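Long-range contacts in gamma-hexachlorocyclohexane dehydrochlorinase (Sphingomonas paucimobilis, PDB 3A76), which catalyses two successive dehydrochlorinations of the pollutant lindane (gamma-hexachlorocyclohexane), giving a tetrachlorocyclohexadiene by way of pentachlorocyclohexene: residues 36-44 and 51-62; 117-127 and 159-167. All coordinates share one frame; numbering follows the deposited sequence.

Contact 1: residues 36-44 and 51-62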
loop_
_atom_site.group_PDB
_atom_site.type_symbol
_atom_site.label_atom_id
_atom_site.label_comp_id
_atom_site.label_asym_id
_atom_site.label_seq_id
_atom_site.Cartn_x
_atom_site.Cartn_y
_atom_site.Cartn_z
ATOM N N LEU B 36 13.028 -5.695 2.070
ATOM C CA LEU B 36 13.678 -4.866 3.089
ATOM C C LEU B 36 12.714 -3.810 3.599
ATOM O O LEU B 36 12.532 -3.650 4.800
ATOM C CB LEU B 36 14.952 -4.196 2.534
ATOM C CG LEU B 36 16.201 -5.059 2.290
ATOM C CD1 LEU B 36 17.317 -4.168 1.744
ATOM C CD2 LEU B 36 16.632 -5.792 3.569
ATOM N N TYR B 37 12.095 -3.100 2.662
ATOM C CA TYR B 37 11.155 -2.026 2.955
ATOM C C TYR B 37 9.970 -2.529 3.816
ATOM O O TYR B 37 9.648 -1.933 4.840
ATOM C CB TYR B 37 10.698 -1.427 1.620
ATOM C CG TYR B 37 9.816 -0.212 1.694
ATOM C CD1 TYR B 37 8.420 -0.339 1.640
ATOM C CD2 TYR B 37 10.369 1.077 1.775
ATOM C CE1 TYR B 37 7.612 0.781 1.686
ATOM C CE2 TYR B 37 9.579 2.189 1.833
ATOM C CZ TYR B 37 8.200 2.044 1.780
ATOM O OH TYR B 37 7.397 3.157 1.843
ATOM N N SER B 38 9.346 -3.626 3.416
ATOM C CA SER B 38 8.264 -4.222 4.219
ATOM C C SER B 38 8.748 -4.713 5.601
ATOM O O SER B 38 8.200 -4.298 6.626
ATOM C CB SER B 38 7.593 -5.349 3.438
ATOM O OG SER B 38 7.068 -4.829 2.239
ATOM N N ASP B 39 9.801 -5.550 5.621
ATOM C CA ASP B 39 10.405 -6.061 6.884
ATOM C C ASP B 39 10.594 -5.007 7.951
ATOM O O ASP B 39 10.355 -5.263 9.127
ATOM C CB ASP B 39 11.765 -6.699 6.639
ATOM C CG ASP B 39 11.671 -8.050 5.989
ATOM O OD1 ASP B 39 10.601 -8.676 6.087
ATOM O OD2 ASP B 39 12.669 -8.484 5.376
ATOM N N LYS B 40 11.042 -3.819 7.558
ATOM C CA LYS B 40 11.282 -2.804 8.558
ATOM C C LYS B 40 9.987 -2.516 9.272
ATOM O O LYS B 40 9.948 -2.477 10.495
ATOM C CB LYS B 40 11.854 -1.502 7.973
ATOM C CG LYS B 40 12.751 -0.801 8.990
ATOM C CD LYS B 40 12.630 0.690 9.018
ATOM C CE LYS B 40 11.580 1.123 10.032
ATOM N NZ LYS B 40 11.376 2.592 9.967
ATOM N N LEU B 41 8.928 -2.310 8.491
ATOM C CA LEU B 41 7.612 -1.971 9.020
ATOM C C LEU B 41 7.028 -3.107 9.880
ATOM O O LEU B 41 6.587 -2.882 11.004
ATOM C CB LEU B 41 6.685 -1.617 7.857
ATOM C CG LEU B 41 6.626 -0.172 7.334
ATOM C CD1 LEU B 41 7.751 0.788 7.814
ATOM C CD2 LEU B 41 6.447 -0.163 5.831
ATOM N N ILE B 42 7.061 -4.321 9.350
ATOM C CA ILE B 42 6.561 -5.508 10.060
ATOM C C ILE B 42 7.282 -5.692 11.398
ATOM O O ILE B 42 6.642 -5.947 12.434
ATOM C CB ILE B 42 6.713 -6.781 9.182
ATOM C CG1 ILE B 42 5.787 -6.683 7.958
ATOM C CG2 ILE B 42 6.412 -8.066 10.003
ATOM C CD1 ILE B 42 6.222 -7.520 6.755
ATOM N N ALA B 43 8.607 -5.524 11.379
ATOM C CA ALA B 43 9.416 -5.771 12.564
ATOM C C ALA B 43 9.090 -4.765 13.646
ATOM O O ALA B 43 9.076 -5.102 14.829
ATOM C CB ALA B 43 10.901 -5.744 12.226
ATOM N N VAL B 44 8.810 -3.536 13.240
ATOM C CA VAL B 44 8.431 -2.502 14.191
ATOM C C VAL B 44 7.025 -2.770 14.761
ATOM O O VAL B 44 6.794 -2.637 15.964
ATOM C CB VAL B 44 8.490 -1.095 13.547
ATOM C CG1 VAL B 44 7.699 -0.099 14.381
ATOM C CG2 VAL B 44 9.938 -0.633 13.364
ATOM N N ARG B 51 13.932 -9.749 13.087
ATOM C CA ARG B 51 13.698 -9.224 11.731
ATOM C C ARG B 51 14.187 -7.771 11.649
ATOM O O ARG B 51 14.790 -7.374 10.656
ATOM C CB ARG B 51 12.233 -9.421 11.284
ATOM C CG ARG B 51 11.721 -8.404 10.266
ATOM C CD ARG B 51 10.687 -8.931 9.264
ATOM N NE ARG B 51 9.780 -9.975 9.748
ATOM C CZ ARG B 51 9.175 -10.854 8.953
ATOM N NH1 ARG B 51 8.383 -11.793 9.471
ATOM N NH2 ARG B 51 9.358 -10.799 7.636
ATOM N N LEU B 52 13.983 -7.007 12.718
ATOM C CA LEU B 52 14.417 -5.616 12.743
ATOM C C LEU B 52 15.915 -5.484 12.527
ATOM O O LEU B 52 16.351 -4.674 11.705
ATOM C CB LEU B 52 14.017 -4.913 14.041
ATOM C CG LEU B 52 14.313 -3.406 14.060
ATOM C CD1 LEU B 52 13.401 -2.612 13.091
ATOM C CD2 LEU B 52 14.218 -2.855 15.460
ATOM N N ALA B 53 16.681 -6.290 13.265
ATOM C CA ALA B 53 18.142 -6.242 13.266
ATOM C C ALA B 53 18.777 -6.727 11.963
ATOM O O ALA B 53 19.863 -6.276 11.593
ATOM C CB ALA B 53 18.678 -7.057 14.439
ATOM N N SER B 54 18.092 -7.640 11.278
ATOM C CA SER B 54 18.631 -8.345 10.110
ATOM C C SER B 54 18.769 -7.509 8.827
ATOM O O SER B 54 19.372 -7.965 7.842
ATOM C CB SER B 54 17.744 -9.557 9.808
ATOM O OG SER B 54 16.469 -9.135 9.331
ATOM N N ILE B 55 18.209 -6.304 8.833
ATOM C CA ILE B 55 18.039 -5.516 7.606
ATOM C C ILE B 55 19.047 -4.363 7.448
ATOM O O ILE B 55 19.067 -3.678 6.418
ATOM C CB ILE B 55 16.583 -4.968 7.506
ATOM C CG1 ILE B 55 16.269 -4.088 8.721
ATOM C CG2 ILE B 55 15.568 -6.127 7.353
ATOM C CD1 ILE B 55 14.941 -3.368 8.683
ATOM N N TRP B 56 19.870 -4.150 8.475
ATOM C CA TRP B 56 20.837 -3.050 8.501
ATOM C C TRP B 56 22.270 -3.563 8.453
ATOM O O TRP B 56 22.592 -4.583 9.080
ATOM C CB TRP B 56 20.675 -2.218 9.777
ATOM C CG TRP B 56 19.256 -1.932 10.150
ATOM C CD1 TRP B 56 18.463 -2.662 10.994
ATOM C CD2 TRP B 56 18.459 -0.832 9.701
ATOM N NE1 TRP B 56 17.220 -2.085 11.100
ATOM C CE2 TRP B 56 17.188 -0.959 10.316
ATOM C CE3 TRP B 56 18.694 0.252 8.845
ATOM C CZ2 TRP B 56 16.157 -0.046 10.095
ATOM C CZ3 TRP B 56 17.668 1.159 8.624
ATOM C CH2 TRP B 56 16.412 1.001 9.247
ATOM N N TRP B 57 23.124 -2.852 7.715
ATOM C CA TRP B 57 24.573 -3.049 7.796
ATOM C C TRP B 57 25.064 -2.443 9.109
ATOM O O TRP B 57 24.370 -1.610 9.700
ATOM C CB TRP B 57 25.284 -2.379 6.619
ATOM C CG TRP B 57 24.973 -2.967 5.267
ATOM C CD1 TRP B 57 24.444 -2.309 4.195
ATOM C CD2 TRP B 57 25.180 -4.321 4.846
ATOM N NE1 TRP B 57 24.303 -3.171 3.131
ATOM C CE2 TRP B 57 24.748 -4.411 3.505
ATOM C CE3 TRP B 57 25.693 -5.467 5.469
ATOM C CZ2 TRP B 57 24.801 -5.599 2.779
ATOM C CZ3 TRP B 57 25.749 -6.658 4.740
ATOM C CH2 TRP B 57 25.304 -6.711 3.411
ATOM N N ASP B 58 26.249 -2.847 9.572
ATOM C CA ASP B 58 26.825 -2.259 10.801
ATOM C C ASP B 58 26.945 -0.735 10.738
ATOM O O ASP B 58 26.727 -0.044 11.733
ATOM C CB ASP B 58 28.198 -2.862 11.117
ATOM C CG ASP B 58 28.118 -4.057 12.050
ATOM O OD1 ASP B 58 27.057 -4.268 12.696
ATOM O OD2 ASP B 58 29.137 -4.781 12.137
ATOM N N ASP B 59 27.291 -0.230 9.559
ATOM C CA ASP B 59 27.469 1.201 9.329
ATOM C C ASP B 59 26.193 1.907 8.849
ATOM O O ASP B 59 26.209 3.122 8.650
ATOM C CB ASP B 59 28.607 1.430 8.320
ATOM C CG ASP B 59 28.466 0.564 7.075
ATOM O OD1 ASP B 59 27.528 0.800 6.274
ATOM O OD2 ASP B 59 29.294 -0.360 6.894
ATOM N N ALA B 60 25.103 1.156 8.659
ATOM C CA ALA B 60 23.817 1.739 8.231
ATOM C C ALA B 60 23.308 2.719 9.268
ATOM O O ALA B 60 23.559 2.539 10.459
ATOM C CB ALA B 60 22.786 0.661 7.980
ATOM N N GLU B 61 22.608 3.758 8.814
ATOM C CA GLU B 61 22.173 4.855 9.693
ATOM C C GLU B 61 20.682 5.191 9.571
ATOM O O GLU B 61 20.207 5.651 8.520
ATOM C CB GLU B 61 23.027 6.112 9.467
ATOM C CG GLU B 61 24.529 5.853 9.502
ATOM C CD GLU B 61 25.303 6.928 10.242
ATOM O OE1 GLU B 61 24.791 8.066 10.366
ATOM O OE2 GLU B 61 26.435 6.627 10.700
ATOM N N TRP B 62 19.961 4.963 10.669
ATOM C CA TRP B 62 18.515 5.151 10.728
ATOM C C TRP B 62 18.177 6.424 11.487
ATOM O O TRP B 62 18.397 6.526 12.685
ATOM C CB TRP B 62 17.832 3.903 11.329
ATOM C CG TRP B 62 16.305 3.928 11.421
ATOM C CD1 TRP B 62 15.441 4.732 10.727
ATOM C CD2 TRP B 62 15.481 3.076 12.241
ATOM N NE1 TRP B 62 14.148 4.449 11.077
ATOM C CE2 TRP B 62 14.140 3.438 12.002
ATOM C CE3 TRP B 62 15.751 2.041 13.150
ATOM C CZ2 TRP B 62 13.065 2.811 12.652
ATOM C CZ3 TRP B 62 14.685 1.415 13.794
ATOM C CH2 TRP B 62 13.358 1.806 13.542
#

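Contact 2: residues 117-127 and 159-167. With SPD (spermidine), chain D.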
loop_
_atom_site.group_PDB
_atom_site.type_symbol
_atom_site.label_atom_id
_atom_site.label_comp_id
_atom_site.label_asym_id
_atom_site.label_seq_id
_atom_site.Cartn_x
_atom_site.Cartn_y
_atom_site.Cartn_z
ATOM N N LEU B 117 -0.989 4.227 11.716
ATOM C CA LEU B 117 -2.050 4.340 12.727
ATOM C C LEU B 117 -1.597 3.651 14.007
ATOM O O LEU B 117 -1.093 2.533 13.960
ATOM C CB LEU B 117 -3.324 3.665 12.228
ATOM C CG LEU B 117 -3.852 4.076 10.867
ATOM C CD1 LEU B 117 -5.033 3.186 10.465
ATOM C CD2 LEU B 117 -4.236 5.538 10.902
ATOM N N GLY B 118 -1.777 4.310 15.150
ATOM C CA GLY B 118 -1.369 3.725 16.418
ATOM C C GLY B 118 -2.035 4.303 17.643
ATOM O O GLY B 118 -2.760 5.280 17.559
ATOM N N ASN B 119 -1.804 3.667 18.785
ATOM C CA ASN B 119 -2.223 4.236 20.062
ATOM C C ASN B 119 -1.003 4.593 20.890
ATOM O O ASN B 119 -0.202 3.723 21.220
ATOM C CB ASN B 119 -3.121 3.276 20.859
ATOM C CG ASN B 119 -4.561 3.302 20.403
ATOM O OD1 ASN B 119 -5.169 4.359 20.301
ATOM N ND2 ASN B 119 -5.123 2.125 20.153
ATOM N N LEU B 120 -0.871 5.869 21.226
ATOM C CA LEU B 120 0.213 6.328 22.100
ATOM C C LEU B 120 -0.041 5.919 23.537
ATOM O O LEU B 120 -1.128 6.121 24.046
ATOM C CB LEU B 120 0.345 7.848 22.030
ATOM C CG LEU B 120 0.788 8.455 20.701
ATOM C CD1 LEU B 120 0.606 9.967 20.760
ATOM C CD2 LEU B 120 2.223 8.059 20.348
ATOM N N VAL B 121 0.957 5.340 24.190
ATOM C CA VAL B 121 0.854 5.022 25.613
ATOM C C VAL B 121 0.533 6.285 26.422
ATOM O O VAL B 121 -0.335 6.265 27.298
ATOM C CB VAL B 121 2.137 4.346 26.152
ATOM C CG1 VAL B 121 2.083 4.223 27.684
ATOM C CG2 VAL B 121 2.316 2.981 25.523
ATOM N N GLU B 122 1.232 7.375 26.108
ATOM C CA GLU B 122 0.991 8.675 26.721
ATOM C C GLU B 122 -0.395 9.180 26.320
ATOM O O GLU B 122 -0.596 9.678 25.212
ATOM C CB GLU B 122 2.093 9.681 26.320
ATOM C CG GLU B 122 2.203 10.939 27.204
ATOM C CD GLU B 122 2.932 10.680 28.531
ATOM O OE1 GLU B 122 2.371 9.996 29.422
ATOM O OE2 GLU B 122 4.074 11.178 28.689
ATOM N N GLY B 123 -1.346 9.031 27.234
ATOM C CA GLY B 123 -2.709 9.510 27.032
ATOM C C GLY B 123 -3.602 8.497 26.344
ATOM O O GLY B 123 -4.760 8.804 26.035
ATOM N N ASN B 124 -3.080 7.288 26.118
ATOM C CA ASN B 124 -3.804 6.253 25.371
ATOM C C ASN B 124 -4.536 6.911 24.200
ATOM O O ASN B 124 -5.749 6.800 24.044
ATOM C CB ASN B 124 -4.755 5.477 26.298
ATOM C CG ASN B 124 -5.193 4.138 25.715
ATOM O OD1 ASN B 124 -4.502 3.532 24.883
ATOM N ND2 ASN B 124 -6.352 3.660 26.168
ATOM N N GLN B 125 -3.756 7.633 23.408
ATOM C CA GLN B 125 -4.256 8.488 22.348
ATOM C C GLN B 125 -3.958 7.865 20.986
ATOM O O GLN B 125 -2.830 7.441 20.723
ATOM C CB GLN B 125 -3.618 9.883 22.460
ATOM C CG GLN B 125 -3.966 10.844 21.342
ATOM C CD GLN B 125 -5.413 11.291 21.383
ATOM O OE1 GLN B 125 -5.781 12.176 22.162
ATOM N NE2 GLN B 125 -6.244 10.692 20.532
ATOM N N SER B 126 -4.994 7.809 20.150
ATOM C CA SER B 126 -4.910 7.292 18.800
ATOM C C SER B 126 -4.358 8.342 17.857
ATOM O O SER B 126 -4.819 9.479 17.861
ATOM C CB SER B 126 -6.292 6.858 18.325
ATOM O OG SER B 126 -6.683 5.688 18.998
ATOM N N ILE B 127 -3.375 7.957 17.047
ATOM C CA ILE B 127 -2.773 8.896 16.098
ATOM C C ILE B 127 -2.705 8.387 14.687
ATOM O O ILE B 127 -2.626 7.184 14.451
ATOM C CB ILE B 127 -1.322 9.351 16.484
ATOM C CG1 ILE B 127 -0.493 8.193 17.040
ATOM C CG2 ILE B 127 -1.361 10.541 17.426
ATOM C CD1 ILE B 127 0.978 8.469 16.946
ATOM N N LEU B 159 -6.226 11.851 17.280
ATOM C CA LEU B 159 -7.570 11.765 16.732
ATOM C C LEU B 159 -8.638 12.204 17.725
ATOM O O LEU B 159 -8.456 12.070 18.937
ATOM C CB LEU B 159 -7.815 10.381 16.124
ATOM C CG LEU B 159 -6.808 10.128 14.987
ATOM C CD1 LEU B 159 -6.944 8.755 14.404
ATOM C CD2 LEU B 159 -6.927 11.164 13.883
ATOM N N ALA B 160 -9.727 12.762 17.190
ATOM C CA ALA B 160 -10.794 13.409 17.976
ATOM C C ALA B 160 -11.414 12.511 19.063
ATOM O O ALA B 160 -10.751 12.146 20.042
ATOM C CB ALA B 160 -11.884 13.966 17.034
ATOM N N GLY B 161 -12.689 12.174 18.899
ATOM C CA GLY B 161 -13.337 11.226 19.796
ATOM C C GLY B 161 -13.154 9.829 19.239
ATOM O O GLY B 161 -14.017 8.960 19.399
ATOM N N ILE B 162 -12.021 9.620 18.572
ATOM C CA ILE B 162 -11.722 8.359 17.916
ATOM C C ILE B 162 -10.638 7.621 18.686
ATOM O O ILE B 162 -9.628 8.205 19.080
ATOM C CB ILE B 162 -11.319 8.585 16.431
ATOM C CG1 ILE B 162 -12.496 9.192 15.659
ATOM C CG2 ILE B 162 -10.851 7.288 15.784
ATOM C CD1 ILE B 162 -12.108 9.976 14.429
ATOM N N HIS B 163 -10.881 6.336 18.924
ATOM C CA HIS B 163 -9.908 5.460 19.538
ATOM C C HIS B 163 -9.885 4.102 18.832
ATOM O O HIS B 163 -10.877 3.366 18.830
ATOM C CB HIS B 163 -10.186 5.300 21.032
ATOM C CG HIS B 163 -9.064 4.657 21.779
ATOM N ND1 HIS B 163 -9.055 3.317 22.102
ATOM C CD2 HIS B 163 -7.897 5.163 22.240
ATOM C CE1 HIS B 163 -7.932 3.025 22.733
ATOM N NE2 HIS B 163 -7.211 4.128 22.829
ATOM N N PHE B 164 -8.741 3.782 18.230
ATOM C CA PHE B 164 -8.549 2.524 17.535
ATOM C C PHE B 164 -8.558 1.401 18.555
ATOM O O PHE B 164 -7.841 1.470 19.558
ATOM C CB PHE B 164 -7.214 2.518 16.787
ATOM C CG PHE B 164 -7.069 3.603 15.744
ATOM C CD1 PHE B 164 -5.997 4.487 15.796
ATOM C CD2 PHE B 164 -7.974 3.724 14.704
ATOM C CE1 PHE B 164 -5.844 5.488 14.827
ATOM C CE2 PHE B 164 -7.827 4.723 13.750
ATOM C CZ PHE B 164 -6.759 5.604 13.817
ATOM N N ALA B 165 -9.354 0.359 18.303
ATOM C CA ALA B 165 -9.541 -0.713 19.293
ATOM C C ALA B 165 -10.018 -1.985 18.625
ATOM O O ALA B 165 -10.643 -1.923 17.580
ATOM C CB ALA B 165 -10.550 -0.285 20.352
ATOM N N PRO B 166 -9.745 -3.148 19.234
ATOM C CA PRO B 166 -10.222 -4.384 18.612
ATOM C C PRO B 166 -11.761 -4.442 18.575
ATOM O O PRO B 166 -12.422 -3.753 19.368
ATOM C CB PRO B 166 -9.613 -5.484 19.500
ATOM C CG PRO B 166 -8.495 -4.815 20.239
ATOM C CD PRO B 166 -8.994 -3.418 20.473
ATOM N N PRO B 167 -12.327 -5.255 17.664
ATOM C CA PRO B 167 -13.782 -5.277 17.406
ATOM C C PRO B 167 -14.677 -5.514 18.640
ATOM O O PRO B 167 -15.817 -5.035 18.672
ATOM C CB PRO B 167 -13.946 -6.418 16.393
ATOM C CG PRO B 167 -12.710 -7.206 16.479
ATOM C CD PRO B 167 -11.622 -6.255 16.846
HETATM N N1 SPD D . -16.496 -9.097 16.043
HETATM C C2 SPD D . -15.289 -9.785 15.618
HETATM C C3 SPD D . -15.286 -10.011 14.111
HETATM C C4 SPD D . -15.341 -8.724 13.303
HETATM C C5 SPD D . -14.627 -8.957 11.984
HETATM N N6 SPD D . -15.371 -8.477 10.836
HETATM C C7 SPD D . -14.818 -7.410 10.020
HETATM C C8 SPD D . -15.055 -7.635 8.538
HETATM C C9 SPD D . -13.724 -7.772 7.824
HETATM N N10 SPD D . -13.923 -7.864 6.387
#

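Contact 1: residues 36-44 and 51-62
Ile55 drives its side chain into helix 22-45 between Leu36, Asp39 and Lys40, the tightest spot of this contact. Its CG1 stands between the backbone N and the carbonyl carbon (chi1 59°), which sends CD1 against Lys40 CG at 3.4 Å, closer than usual carbon contact, while CG2 rests 3.9 Å from both Asp39 CB and Leu36 CD2. One turn on, Ala43 CB sits 3.7 Å from Leu52 CB, and this small side chain lets the helix backbones draw near. Lys40, bent at chi2 and chi3, runs past the indole of Trp56, its CG 3.7 Å from CZ2, and ends with NZ 3.2 Å from Trp62 CZ2; Arg149 brings a like charge close to NZ. Trp56 CH2 in turn lies over one face of the Trp62 ring. The packing opens toward partly exposed Arg51. Its NH2 reaches Asp39 OD1 in a 2.9 Å salt bridge, nearly straight at 161°; the acceptor is met from above the carboxylate plane, and Ile42 CG2 covers one guanidinium face. Arg99 of the second subunit also bridges Asp39 OD1, so one oxygen serves an arginine of its own chain and one of a neighbour. The pairing of helix 22-45 with helix 49-53 and the strands after it is part of the cone-like alpha+beta barrel of SnoaL-like proteins, with Val44 beside the inferred active-site residues Asp45 and His93.

Contact 2: residues 117-127 and 159-167
A beta hairpin of the SnoaL-like barrel, closed by a type II turn at Val121-Asn124 with a G1 bulge at Asn124 and Gln125 opposite Leu120, receives the irregular segment 159-167 that follows strand 143-158. Ser126 lies at the middle of the contact. Its OG, beside the backbone N and anti to the carbonyl carbon (chi1 -72°), accepts a bond from Phe164 N at 2.9 Å. The Asn119 amide gives ND2 to Phe164 O at 2.9 Å, with the acceptor close to the amide plane, so the hairpin grips Phe164 at both its backbone N and O. Ser126 O is shared by two donors: Leu159 N at 2.8 Å, nearly along the C=O axis, and Gln125 NE2 at 3.3 Å. Gln125 NE2 also makes a weak bond to Leu159 O. On the exposed side of the contact the His163 ring turns an edge to Asn124, NE2 making a weak bond to OD1 at 3.5 Å. Ser126 CB lies 3.5 Å from CD1 of the Phe164 ring, which has Gly118 O at its edge, and Leu117 CD2 meets Phe164 CZ at 3.9 Å. Tyr155 of the second subunit stacks on this ring, while Leu159 and Ile162 pack on Ile162 of the third. Farther along, Pro167 CB touches a spermidine carbon, C2, at 3.7 Å. Side-chain and backbone groups of the hairpin thus stand in for strand pairing, fixing a segment without regular secondary structure where the subunits meet.

How the contacts relate
Contact 1 closes before contact 2 opens along the chain. Their centres lie 26 Å apart and their nearest atoms about 9 Å apart, so they do not touch. Both reach one mixed sheet: contact 1 through strand 60-64, which follows helix 49-53 and the short strand 56-57, contact 2 through strands 107-120 and 125-140, to which it ties the segment after strand 143-158. Contact 1 lies near the middle of the chain, contact 2 toward its periphery. The inferred catalytic pair Asp45 and His93 adjoins Val44 of contact 1 and stands at some distance from Gly118 of contact 2. Both contacts also meet the second subunit, linking the fold of each chain to trimer assembly.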